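Local atomic coordinates of tRNA threonylcarbamoyladenosine biosynthesis protein TsaE (PDB entry 1HTW), a protein that binds ATP and magnesium and is required for forming the threonylcarbamoyl group on adenosine 37 of tRNAs that read codons beginning with adenine. Residues Thr5-Asp10 against Asp135-Ile140; Ile34-Asn39 against Ala125-Asn130; Tyr82-Tyr87 against Cys110-Ser115. All blocks are in the same frame, centred on the assembly; numbering follows the deposited sequence.

Contact 1 of 3, residues Thr5-Asp10 against Asp135-Ile140; sequences TQYIPD and DDARNI. With ADP (adenosine-5'-diphosphate), chain H; ACT (acetate ion), chain G.
Ile8 and Ile140 form the tightly packed side of this antiparallel pairing, with Ile8 CG1 3.6 Å from Ile140 CD1. Beside them Ile8 CB lies 3.9 Å from Arg138 CB, and Met14 of helix 11-28 covers both isoleucines. Paired backbone bonds join Gln6 with Ile140 and Ile8 with Arg138, while Tyr7 and Asn139 form the non-hydrogen-bonded pair between them. Those two residues turn to the opposite, more exposed face, where packing is looser. Tyr7 CD1 comes to 3.4 Å from Arg138 O, but CE1 and OH meet Ala137 CB only at 4.0 Å. Asn139, its CG swung opposite the backbone N (chi1 -163°), brings ND2 to Thr5 OG1 at 3.0 Å, a nearly straight bond in the amide plane. At the far end the adenine of ADP lies over one face of the Arg138 guanidinium, and ADP N6 donates to Asp136 O at 2.9 Å. Bending at chi2 (-72°) helps bring Arg138 back over the base; its NH1 donates to Asp135 O and Ala137 O, both near the guanidinium plane, which steadies the group's rotation, and NE donates to Ala44 O. The arrangement is an antiparallel edge-strand pair whose end contributes to the adenine pocket of a P-loop nucleotide-binding fold.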
loop_
_atom_site.group_PDB
_atom_site.type_symbol
_atom_site.label_atom_id
_atom_site.label_comp_id
_atom_site.label_asym_id
_atom_site.label_seq_id
_atom_site.Cartn_x
_atom_site.Cartn_y
_atom_site.Cartn_z
ATOM N N THR A 5 -4.255 -12.964 -9.102
ATOM C CA THR A 5 -5.132 -12.105 -9.944
ATOM C C THR A 5 -6.519 -12.169 -9.312
ATOM O O THR A 5 -7.114 -13.239 -9.165
ATOM C CB THR A 5 -5.107 -12.431 -11.417
ATOM O OG1 THR A 5 -5.983 -11.466 -12.144
ATOM C CG2 THR A 5 -5.624 -13.789 -11.820
ATOM N N GLN A 6 -7.080 -10.998 -9.001
ATOM C CA GLN A 6 -8.336 -10.930 -8.301
ATOM C C GLN A 6 -9.307 -9.913 -8.868
ATOM O O GLN A 6 -8.975 -8.753 -9.014
ATOM C CB GLN A 6 -8.005 -10.463 -6.825
ATOM C CG GLN A 6 -9.269 -10.341 -5.991
ATOM C CD GLN A 6 -9.783 -11.678 -5.497
ATOM O OE1 GLN A 6 -9.017 -12.595 -5.172
ATOM N NE2 GLN A 6 -11.090 -11.886 -5.668
ATOM N N TYR A 7 -10.458 -10.459 -9.280
ATOM C CA TYR A 7 -11.528 -9.593 -9.815
ATOM C C TYR A 7 -12.249 -8.933 -8.634
ATOM O O TYR A 7 -12.508 -9.537 -7.564
ATOM C CB TYR A 7 -12.520 -10.508 -10.605
ATOM C CG TYR A 7 -13.761 -9.792 -11.094
ATOM C CD1 TYR A 7 -13.576 -8.661 -11.891
ATOM C CD2 TYR A 7 -15.018 -10.343 -10.975
ATOM C CE1 TYR A 7 -14.694 -8.009 -12.421
ATOM C CE2 TYR A 7 -16.135 -9.731 -11.546
ATOM C CZ TYR A 7 -15.928 -8.549 -12.240
ATOM O OH TYR A 7 -17.009 -7.945 -12.877
ATOM N N ILE A 8 -12.466 -7.683 -8.796
ATOM C CA ILE A 8 -13.119 -6.812 -7.757
ATOM C C ILE A 8 -14.343 -6.139 -8.438
ATOM O O ILE A 8 -14.180 -5.132 -9.109
ATOM C CB ILE A 8 -12.096 -5.718 -7.437
ATOM C CG1 ILE A 8 -10.820 -6.322 -6.822
ATOM C CG2 ILE A 8 -12.776 -4.754 -6.436
ATOM C CD1 ILE A 8 -11.018 -7.127 -5.529
ATOM N N PRO A 9 -15.471 -6.791 -8.293
ATOM C CA PRO A 9 -16.669 -6.360 -9.066
ATOM C C PRO A 9 -17.234 -5.020 -8.742
ATOM O O PRO A 9 -17.921 -4.368 -9.549
ATOM C CB PRO A 9 -17.666 -7.485 -8.801
ATOM C CG PRO A 9 -17.201 -8.235 -7.650
ATOM C CD PRO A 9 -15.699 -8.035 -7.571
ATOM N N ASP A 10 -16.959 -4.462 -7.538
ATOM C CA ASP A 10 -17.536 -3.185 -7.152
ATOM C C ASP A 10 -16.774 -2.629 -5.948
ATOM O O ASP A 10 -15.801 -3.282 -5.504
ATOM C CB ASP A 10 -18.998 -3.456 -6.710
ATOM C CG ASP A 10 -19.135 -4.668 -5.832
ATOM O OD1 ASP A 10 -18.426 -4.806 -4.798
ATOM O OD2 ASP A 10 -19.949 -5.569 -6.156
ATOM N N ASP A 135 -15.327 0.606 -16.045
ATOM C CA ASP A 135 -16.584 1.032 -15.417
ATOM C C ASP A 135 -16.376 1.045 -13.889
ATOM O O ASP A 135 -15.336 1.622 -13.499
ATOM C CB ASP A 135 -17.755 0.166 -15.852
ATOM C CG ASP A 135 -18.185 0.434 -17.288
ATOM O OD1 ASP A 135 -17.889 1.541 -17.791
ATOM O OD2 ASP A 135 -18.872 -0.422 -17.892
ATOM N N ASP A 136 -17.198 0.433 -13.111
ATOM C CA ASP A 136 -17.029 0.435 -11.657
ATOM C C ASP A 136 -16.444 -0.900 -11.169
ATOM O O ASP A 136 -16.552 -1.207 -9.980
ATOM C CB ASP A 136 -18.354 0.712 -10.966
ATOM C CG ASP A 136 -18.787 2.169 -11.098
ATOM O OD1 ASP A 136 -17.965 3.018 -11.485
ATOM O OD2 ASP A 136 -19.979 2.433 -10.819
ATOM N N ALA A 137 -15.918 -1.689 -12.114
ATOM C CA ALA A 137 -15.259 -2.942 -11.712
ATOM C C ALA A 137 -13.760 -2.767 -11.846
ATOM O O ALA A 137 -13.244 -1.920 -12.554
ATOM C CB ALA A 137 -15.732 -4.163 -12.458
ATOM N N ARG A 138 -12.999 -3.626 -11.153
ATOM C CA ARG A 138 -11.563 -3.600 -11.192
ATOM C C ARG A 138 -11.024 -5.033 -11.232
ATOM O O ARG A 138 -11.714 -5.989 -10.955
ATOM C CB ARG A 138 -10.948 -2.886 -9.917
ATOM C CG ARG A 138 -11.469 -1.475 -9.698
ATOM C CD ARG A 138 -10.999 -0.433 -10.635
ATOM N NE ARG A 138 -11.415 0.946 -10.297
ATOM C CZ ARG A 138 -12.530 1.492 -10.773
ATOM N NH1 ARG A 138 -13.312 0.822 -11.628
ATOM N NH2 ARG A 138 -12.829 2.773 -10.527
ATOM N N ASN A 139 -9.741 -5.134 -11.551
ATOM C CA ASN A 139 -9.007 -6.402 -11.404
ATOM C C ASN A 139 -7.607 -6.018 -10.909
ATOM O O ASN A 139 -6.928 -5.143 -11.441
ATOM C CB ASN A 139 -8.941 -7.119 -12.774
ATOM C CG ASN A 139 -8.576 -8.599 -12.585
ATOM O OD1 ASN A 139 -9.442 -9.425 -12.309
ATOM N ND2 ASN A 139 -7.285 -8.829 -12.716
ATOM N N ILE A 140 -7.192 -6.733 -9.833
ATOM C CA ILE A 140 -5.883 -6.403 -9.246
ATOM C C ILE A 140 -4.936 -7.599 -9.414
ATOM O O ILE A 140 -5.394 -8.715 -9.324
ATOM C CB ILE A 140 -6.122 -6.262 -7.699
ATOM C CG1 ILE A 140 -7.013 -5.036 -7.480
ATOM C CG2 ILE A 140 -4.771 -6.169 -7.016
ATOM C CD1 ILE A 140 -7.551 -4.963 -6.057
HETATM P PB ADP H . -6.620 6.522 -7.332
HETATM O O1B ADP H . -5.998 6.753 -5.950
HETATM O O2B ADP H . -6.034 5.373 -8.037
HETATM O O3B ADP H . -6.457 7.878 -8.145
HETATM P PA ADP H . -9.203 6.732 -6.032
HETATM O O1A ADP H . -9.003 8.104 -5.474
HETATM O O2A ADP H . -9.332 5.647 -5.036
HETATM O O3A ADP H . -8.139 6.392 -7.153
HETATM O "O5'" ADP H . -10.562 6.789 -6.881
HETATM C "C5'" ADP H . -11.337 5.672 -7.232
HETATM C "C4'" ADP H . -12.734 6.197 -7.662
HETATM O "O4'" ADP H . -13.429 5.153 -8.340
HETATM C "C3'" ADP H . -13.589 6.638 -6.494
HETATM O "O3'" ADP H . -14.328 7.853 -6.834
HETATM C "C2'" ADP H . -14.435 5.400 -6.269
HETATM O "O2'" ADP H . -15.637 5.629 -5.561
HETATM C "C1'" ADP H . -14.608 4.836 -7.697
HETATM N N9 ADP H . -14.811 3.409 -7.726
HETATM C C8 ADP H . -15.804 2.744 -8.387
HETATM N N7 ADP H . -15.765 1.456 -8.375
HETATM C C5 ADP H . -14.682 1.215 -7.651
HETATM C C6 ADP H . -14.135 -0.016 -7.376
HETATM N N6 ADP H . -14.603 -1.181 -7.799
HETATM N N1 ADP H . -12.943 0.030 -6.715
HETATM C C2 ADP H . -12.405 1.208 -6.359
HETATM N N3 ADP H . -12.837 2.459 -6.622
HETATM C C4 ADP H . -14.031 2.351 -7.255
HETATM C C ACT G . -13.042 3.036 -18.389
HETATM O O ACT G . -13.905 2.598 -17.606
HETATM O OXT ACT G . -12.497 4.154 -18.241
HETATM C CH3 ACT G . -12.681 2.202 -19.606
#

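Contact 2 of 3, residues Ile34-Asn39 against Ala125-Asn130; sequences IMVYLN and ADILVN. With NA (sodium ion), chain F.
Met35 and Asp126 exchange the first polar bonds of this parallel strand pair, part of the central sheet of the P-loop NTPase fold. Met35 N donates to Asp126 OD2 at 3.0 Å in an almost linear bond that uses the carboxylate's anti lone pair, and Met35 O accepts from Asp126 N. The same oxygen takes a second, weak bond from Ile127 N. The other carboxylate oxygen, OD1, is bound by Lys32 and Thr146, so both oxygens of this buried acid have partners and its charge is probably balanced by the lysine. From there the regular parallel pattern takes over: Tyr37 N to Ile127 O, Val129 N to Tyr37 O, and Asn39 N to Val129 O.

Asn39 and Asn130 close the other end, side by side and pointing the same way, with amide planes 30° apart. Asn39 ND2 donates to Asn130 OD1 at 3.0 Å, while Asn130 ND2 turns to Glu141. Asn39 OD1 faces the sodium ion, which also takes Leu38 O; each end of this amide has a partner, which supports its orientation.

On the face of Val36, Leu38, Ile127 and Val129, Val36 CG1 touches both Ile127 CG2 and Val129 CG2, 3.8 Å from each. Leu38 CD2 reaches Val129 CB, and Leu49 of helix 46-56 covers both residues.

The other face carries Tyr37, whose CG lies opposite its carbonyl carbon (chi1 -74°). This leans the ring back along the strand over Ala125, and OH bonds to Pro123 O. Leu128 CD2 comes to Tyr37 CD2 at 3.9 Å, while in a CH-pi contact Ala125 CB sits over the face of the Tyr37 ring, 3.4 Å from its centroid and 6° off the normal.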
loop_
_atom_site.group_PDB
_atom_site.type_symbol
_atom_site.label_atom_id
_atom_site.label_comp_id
_atom_site.label_asym_id
_atom_site.label_seq_id
_atom_site.Cartn_x
_atom_site.Cartn_y
_atom_site.Cartn_z
ATOM N N ILE A 34 7.031 -3.110 5.810
ATOM C CA ILE A 34 6.536 -3.794 4.573
ATOM C C ILE A 34 6.285 -2.719 3.503
ATOM O O ILE A 34 5.552 -1.778 3.802
ATOM C CB ILE A 34 5.298 -4.578 4.904
ATOM C CG1 ILE A 34 5.547 -5.576 6.071
ATOM C CG2 ILE A 34 4.709 -5.321 3.714
ATOM C CD1 ILE A 34 4.374 -6.483 6.354
ATOM N N MET A 35 6.927 -2.856 2.377
ATOM C CA MET A 35 6.778 -1.844 1.298
ATOM C C MET A 35 5.749 -2.367 0.291
ATOM O O MET A 35 5.914 -3.391 -0.349
ATOM C CB MET A 35 8.115 -1.574 0.644
ATOM C CG MET A 35 9.215 -1.265 1.722
ATOM S SD MET A 35 8.884 0.523 2.442
ATOM C CE MET A 35 8.993 1.538 0.913
ATOM N N VAL A 36 4.678 -1.566 0.134
ATOM C CA VAL A 36 3.619 -1.948 -0.820
ATOM C C VAL A 36 3.538 -0.802 -1.846
ATOM O O VAL A 36 3.144 0.298 -1.464
ATOM C CB VAL A 36 2.290 -2.078 -0.112
ATOM C CG1 VAL A 36 1.220 -2.659 -1.090
ATOM C CG2 VAL A 36 2.367 -3.161 1.031
ATOM N N TYR A 37 3.783 -1.130 -3.118
ATOM C CA TYR A 37 3.643 -0.100 -4.157
ATOM C C TYR A 37 2.283 -0.291 -4.821
ATOM O O TYR A 37 2.000 -1.376 -5.304
ATOM C CB TYR A 37 4.704 -0.327 -5.231
ATOM C CG TYR A 37 6.131 0.036 -4.872
ATOM C CD1 TYR A 37 6.543 0.330 -3.576
ATOM C CD2 TYR A 37 7.071 0.029 -5.886
ATOM C CE1 TYR A 37 7.890 0.624 -3.318
ATOM C CE2 TYR A 37 8.399 0.328 -5.644
ATOM C CZ TYR A 37 8.786 0.620 -4.361
ATOM O OH TYR A 37 10.132 0.918 -4.151
ATOM N N LEU A 38 1.441 0.766 -4.778
ATOM C CA LEU A 38 0.108 0.729 -5.330
ATOM C C LEU A 38 0.130 1.449 -6.699
ATOM O O LEU A 38 0.497 2.605 -6.790
ATOM C CB LEU A 38 -0.901 1.475 -4.429
ATOM C CG LEU A 38 -1.023 0.957 -2.992
ATOM C CD1 LEU A 38 -1.899 1.883 -2.166
ATOM C CD2 LEU A 38 -1.503 -0.473 -3.009
ATOM N N ASN A 39 -0.126 0.650 -7.741
ATOM C CA ASN A 39 0.011 1.122 -9.120
ATOM C C ASN A 39 -1.335 1.043 -9.859
ATOM O O ASN A 39 -2.244 0.320 -9.560
ATOM C CB ASN A 39 0.993 0.187 -9.838
ATOM C CG ASN A 39 2.409 0.253 -9.274
ATOM O OD1 ASN A 39 2.866 1.341 -8.848
ATOM N ND2 ASN A 39 3.047 -0.906 -9.244
ATOM N N ALA A 125 10.084 -2.563 -3.300
ATOM C CA ALA A 125 8.792 -3.075 -2.865
ATOM C C ALA A 125 8.855 -4.557 -2.474
ATOM O O ALA A 125 9.536 -5.320 -3.130
ATOM C CB ALA A 125 7.759 -2.967 -3.990
ATOM N N ASP A 126 8.015 -4.910 -1.506
ATOM C CA ASP A 126 7.854 -6.336 -1.199
ATOM C C ASP A 126 6.771 -6.882 -2.145
ATOM O O ASP A 126 6.810 -8.027 -2.554
ATOM C CB ASP A 126 7.435 -6.556 0.252
ATOM C CG ASP A 126 8.607 -6.266 1.181
ATOM O OD1 ASP A 126 9.566 -7.105 1.214
ATOM O OD2 ASP A 126 8.646 -5.208 1.840
ATOM N N ILE A 127 5.799 -6.002 -2.433
ATOM C CA ILE A 127 4.674 -6.480 -3.289
ATOM C C ILE A 127 4.187 -5.269 -4.123
ATOM O O ILE A 127 4.239 -4.148 -3.637
ATOM C CB ILE A 127 3.563 -7.032 -2.423
ATOM C CG1 ILE A 127 2.420 -7.693 -3.215
ATOM C CG2 ILE A 127 2.987 -5.970 -1.502
ATOM C CD1 ILE A 127 1.831 -8.880 -2.430
ATOM N N LEU A 128 3.930 -5.557 -5.381
ATOM C CA LEU A 128 3.317 -4.545 -6.269
ATOM C C LEU A 128 1.839 -4.870 -6.331
ATOM O O LEU A 128 1.463 -6.022 -6.504
ATOM C CB LEU A 128 3.852 -4.634 -7.705
ATOM C CG LEU A 128 5.338 -4.659 -7.900
ATOM C CD1 LEU A 128 5.688 -4.697 -9.402
ATOM C CD2 LEU A 128 5.977 -3.430 -7.263
ATOM N N VAL A 129 0.989 -3.820 -6.285
ATOM C CA VAL A 129 -0.445 -4.088 -6.464
ATOM C C VAL A 129 -0.849 -3.327 -7.739
ATOM O O VAL A 129 -0.860 -2.089 -7.704
ATOM C CB VAL A 129 -1.238 -3.462 -5.280
ATOM C CG1 VAL A 129 -2.719 -3.703 -5.474
ATOM C CG2 VAL A 129 -0.812 -4.122 -3.965
ATOM N N ASN A 130 -1.114 -4.052 -8.833
ATOM C CA ASN A 130 -1.378 -3.321 -10.103
ATOM C C ASN A 130 -2.870 -3.371 -10.342
ATOM O O ASN A 130 -3.456 -4.462 -10.445
ATOM C CB ASN A 130 -0.659 -4.087 -11.236
ATOM C CG ASN A 130 0.847 -3.982 -11.153
ATOM O OD1 ASN A 130 1.381 -3.092 -10.501
ATOM N ND2 ASN A 130 1.585 -4.924 -11.763
HETATM NA NA NA F . 3.259 3.123 -6.495
#

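Contact 3 of 3, residues Tyr82-Tyr87 against Cys110-Ser115; sequences YHFDLY and CLIEWS. With NA (sodium ion), chain F; MG (magnesium ion), chain D.
Trp114 and Tyr87 bring their rings together where the two parallel strands end. Tyr87 CD1 lies over one face of the indole, 3.4 Å from Trp114 CE2, and Tyr87 CB sits above the five-membered ring. The planes are inclined at 38°, so the pair is oblique. Asp85 runs alongside Trp114, its carboxylate nearly parallel to the indole plane, and OD1 comes near CD1. The same OD1 accepts from Tyr87 N at 2.9 Å, an Asx turn that fixes the chain where Tyr87 begins its overlap.

The His83 ring is met at its edge, near its plane, by Leu111 O and by Glu113. Its CG stands opposite the backbone N (chi1 178°), which carries NE2 to Glu113 OE2 at 2.8 Å. The bond lies in the ring plane but meets the carboxylate on its anti side, 32° out of plane.

On the other face of the sheet Phe84 CD1 packs against Ile112 CG1 at 3.8 Å. Cys110 SG approaches the Tyr82 and Phe84 rings obliquely, and Ile100 and Tyr103 of helix 100-104 cover Phe84. Four backbone bonds hold the strands in step, from Leu111 N to Tyr82 O through Leu86 N to Glu113 O.

Glu113 OE1 binds the magnesium ion at 2.2 Å, with Thr47 OG1 and three waters among the other ligands. One of those waters donates to Asp85 OD2 at 2.6 Å, making Asp85 a second-shell partner of the metal. The carboxylate of Glu113 is thus engaged by both the metal and the histidine: OE1 goes to the magnesium while OE2 takes the N-H of His83, which probably helps orient this metal ligand.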
loop_
_atom_site.group_PDB
_atom_site.type_symbol
_atom_site.label_atom_id
_atom_site.label_comp_id
_atom_site.label_asym_id
_atom_site.label_seq_id
_atom_site.Cartn_x
_atom_site.Cartn_y
_atom_site.Cartn_z
ATOM N N TYR A 82 2.066 4.051 7.069
ATOM C CA TYR A 82 2.360 5.296 6.356
ATOM C C TYR A 82 1.803 5.238 4.917
ATOM O O TYR A 82 2.008 4.256 4.256
ATOM C CB TYR A 82 3.859 5.554 6.288
ATOM C CG TYR A 82 4.388 5.768 7.700
ATOM C CD1 TYR A 82 4.290 6.964 8.343
ATOM C CD2 TYR A 82 4.907 4.649 8.372
ATOM C CE1 TYR A 82 4.756 7.112 9.653
ATOM C CE2 TYR A 82 5.300 4.788 9.710
ATOM C CZ TYR A 82 5.226 6.002 10.315
ATOM O OH TYR A 82 5.732 6.132 11.616
ATOM N N HIS A 83 0.956 6.225 4.634
ATOM C CA HIS A 83 0.356 6.272 3.262
ATOM C C HIS A 83 1.097 7.387 2.547
ATOM O O HIS A 83 1.191 8.544 2.987
ATOM C CB HIS A 83 -1.140 6.618 3.416
ATOM C CG HIS A 83 -1.834 6.749 2.071
ATOM N ND1 HIS A 83 -2.981 7.482 1.944
ATOM C CD2 HIS A 83 -1.535 6.210 0.876
ATOM C CE1 HIS A 83 -3.386 7.428 0.668
ATOM N NE2 HIS A 83 -2.556 6.629 -0.003
ATOM N N PHE A 84 1.696 7.019 1.406
ATOM C CA PHE A 84 2.433 8.010 0.598
ATOM C C PHE A 84 1.748 8.230 -0.745
ATOM O O PHE A 84 1.246 7.269 -1.312
ATOM C CB PHE A 84 3.835 7.462 0.288
ATOM C CG PHE A 84 4.762 7.409 1.479
ATOM C CD1 PHE A 84 4.708 6.290 2.312
ATOM C CD2 PHE A 84 5.775 8.342 1.627
ATOM C CE1 PHE A 84 5.589 6.187 3.383
ATOM C CE2 PHE A 84 6.632 8.246 2.722
ATOM C CZ PHE A 84 6.520 7.185 3.575
ATOM N N ASP A 85 1.638 9.505 -1.144
ATOM C CA ASP A 85 1.269 9.811 -2.543
ATOM C C ASP A 85 2.389 10.737 -3.040
ATOM O O ASP A 85 2.465 11.877 -2.553
ATOM C CB ASP A 85 -0.060 10.536 -2.703
ATOM C CG ASP A 85 -0.303 10.699 -4.251
ATOM O OD1 ASP A 85 0.703 10.661 -4.967
ATOM O OD2 ASP A 85 -1.458 10.761 -4.643
ATOM N N LEU A 86 3.262 10.225 -3.860
ATOM C CA LEU A 86 4.487 10.826 -4.270
ATOM C C LEU A 86 4.367 11.638 -5.572
ATOM O O LEU A 86 5.394 12.031 -6.107
ATOM C CB LEU A 86 5.671 9.895 -4.385
ATOM C CG LEU A 86 6.076 9.070 -3.151
ATOM C CD1 LEU A 86 7.311 8.240 -3.397
ATOM C CD2 LEU A 86 6.249 9.988 -1.942
ATOM N N TYR A 87 3.125 11.805 -5.997
ATOM C CA TYR A 87 2.911 12.491 -7.278
ATOM C C TYR A 87 3.648 13.816 -7.365
ATOM O O TYR A 87 4.270 14.110 -8.399
ATOM C CB TYR A 87 1.414 12.700 -7.526
ATOM C CG TYR A 87 1.209 13.300 -8.920
ATOM C CD1 TYR A 87 1.903 12.770 -9.997
ATOM C CD2 TYR A 87 0.382 14.387 -9.117
ATOM C CE1 TYR A 87 1.751 13.308 -11.267
ATOM C CE2 TYR A 87 0.228 14.938 -10.383
ATOM C CZ TYR A 87 0.900 14.384 -11.448
ATOM O OH TYR A 87 0.750 14.918 -12.705
ATOM N N CYS A 110 4.119 0.450 4.750
ATOM C CA CYS A 110 4.131 1.695 3.973
ATOM C C CYS A 110 3.316 1.371 2.669
ATOM O O CYS A 110 3.654 0.393 1.999
ATOM C CB CYS A 110 5.518 2.107 3.583
ATOM S SG CYS A 110 6.538 2.663 5.041
ATOM N N LEU A 111 2.395 2.269 2.391
ATOM C CA LEU A 111 1.538 2.021 1.165
ATOM C C LEU A 111 1.774 3.237 0.264
ATOM O O LEU A 111 1.534 4.362 0.736
ATOM C CB LEU A 111 0.088 2.004 1.651
ATOM C CG LEU A 111 -0.232 1.044 2.831
ATOM C CD1 LEU A 111 -1.680 1.235 3.309
ATOM C CD2 LEU A 111 -0.096 -0.440 2.352
ATOM N N ILE A 112 2.319 2.986 -0.905
ATOM C CA ILE A 112 2.906 4.032 -1.704
ATOM C C ILE A 112 2.242 4.178 -3.076
ATOM O O ILE A 112 2.283 3.248 -3.867
ATOM C CB ILE A 112 4.394 3.755 -1.876
ATOM C CG1 ILE A 112 5.022 3.714 -0.419
ATOM C CG2 ILE A 112 5.110 4.803 -2.703
ATOM C CD1 ILE A 112 6.514 3.540 -0.460
ATOM N N GLU A 113 1.708 5.363 -3.314
ATOM C CA GLU A 113 1.177 5.718 -4.650
ATOM C C GLU A 113 2.215 6.540 -5.355
ATOM O O GLU A 113 3.015 7.265 -4.749
ATOM C CB GLU A 113 -0.141 6.498 -4.524
ATOM C CG GLU A 113 -1.275 5.680 -3.937
ATOM C CD GLU A 113 -2.590 6.362 -3.795
ATOM O OE1 GLU A 113 -3.068 6.963 -4.811
ATOM O OE2 GLU A 113 -3.232 6.242 -2.739
ATOM N N TRP A 114 2.404 6.303 -6.678
ATOM C CA TRP A 114 3.437 6.969 -7.436
ATOM C C TRP A 114 4.838 6.685 -6.954
ATOM O O TRP A 114 5.741 7.531 -6.897
ATOM C CB TRP A 114 3.188 8.497 -7.434
ATOM C CG TRP A 114 2.123 8.894 -8.402
ATOM C CD1 TRP A 114 0.800 9.133 -8.140
ATOM C CD2 TRP A 114 2.293 9.116 -9.810
ATOM N NE1 TRP A 114 0.148 9.470 -9.292
ATOM C CE2 TRP A 114 1.043 9.474 -10.326
ATOM C CE3 TRP A 114 3.390 9.023 -10.671
ATOM C CZ2 TRP A 114 0.842 9.754 -11.681
ATOM C CZ3 TRP A 114 3.191 9.317 -12.020
ATOM C CH2 TRP A 114 1.924 9.672 -12.504
ATOM N N SER A 115 5.129 5.385 -6.714
ATOM C CA SER A 115 6.444 5.007 -6.217
ATOM C C SER A 115 7.549 5.300 -7.215
ATOM O O SER A 115 8.712 5.406 -6.780
ATOM C CB SER A 115 6.415 3.493 -5.914
ATOM O OG SER A 115 5.910 2.799 -7.045
HETATM NA NA NA F . 3.259 3.123 -6.495
HETATM MG MG MG D . -4.910 8.105 -4.961
HETATM O O HOH W 1 -2.267 10.521 -7.304
HETATM O O HOH W 2 -3.789 9.848 -4.024
HETATM O O HOH W 3 -4.319 8.827 -6.873
HETATM O O HOH W 4 -6.613 9.484 -4.962
#

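All three contacts belong to one mixed sheet; contacts 1 and 3 reach the nucleotide site and contact 2 lies between them. Contact 1, at the edge, holds the adenine end of ADP; contact 3 holds the magnesium beside the phosphates, and the centres of contacts 1 and 3 are about 21 Å apart. In contact 2, strand 127-134 neighbours strand 137-144 of contact 1, where Val129 CG1 meets Ile140 CG2 at 3.6 Å. Its strand 34-39 pairs with strand 109-113 of contact 3, Leu38 N lying 2.8 Å from Ile112 O. A sodium ion ties contacts 2 and 3 together, bound by Leu38 and Asn39 from one and Ile112 and Ser115 from the other. Strand 34-39 then leads into the phosphate-binding loop.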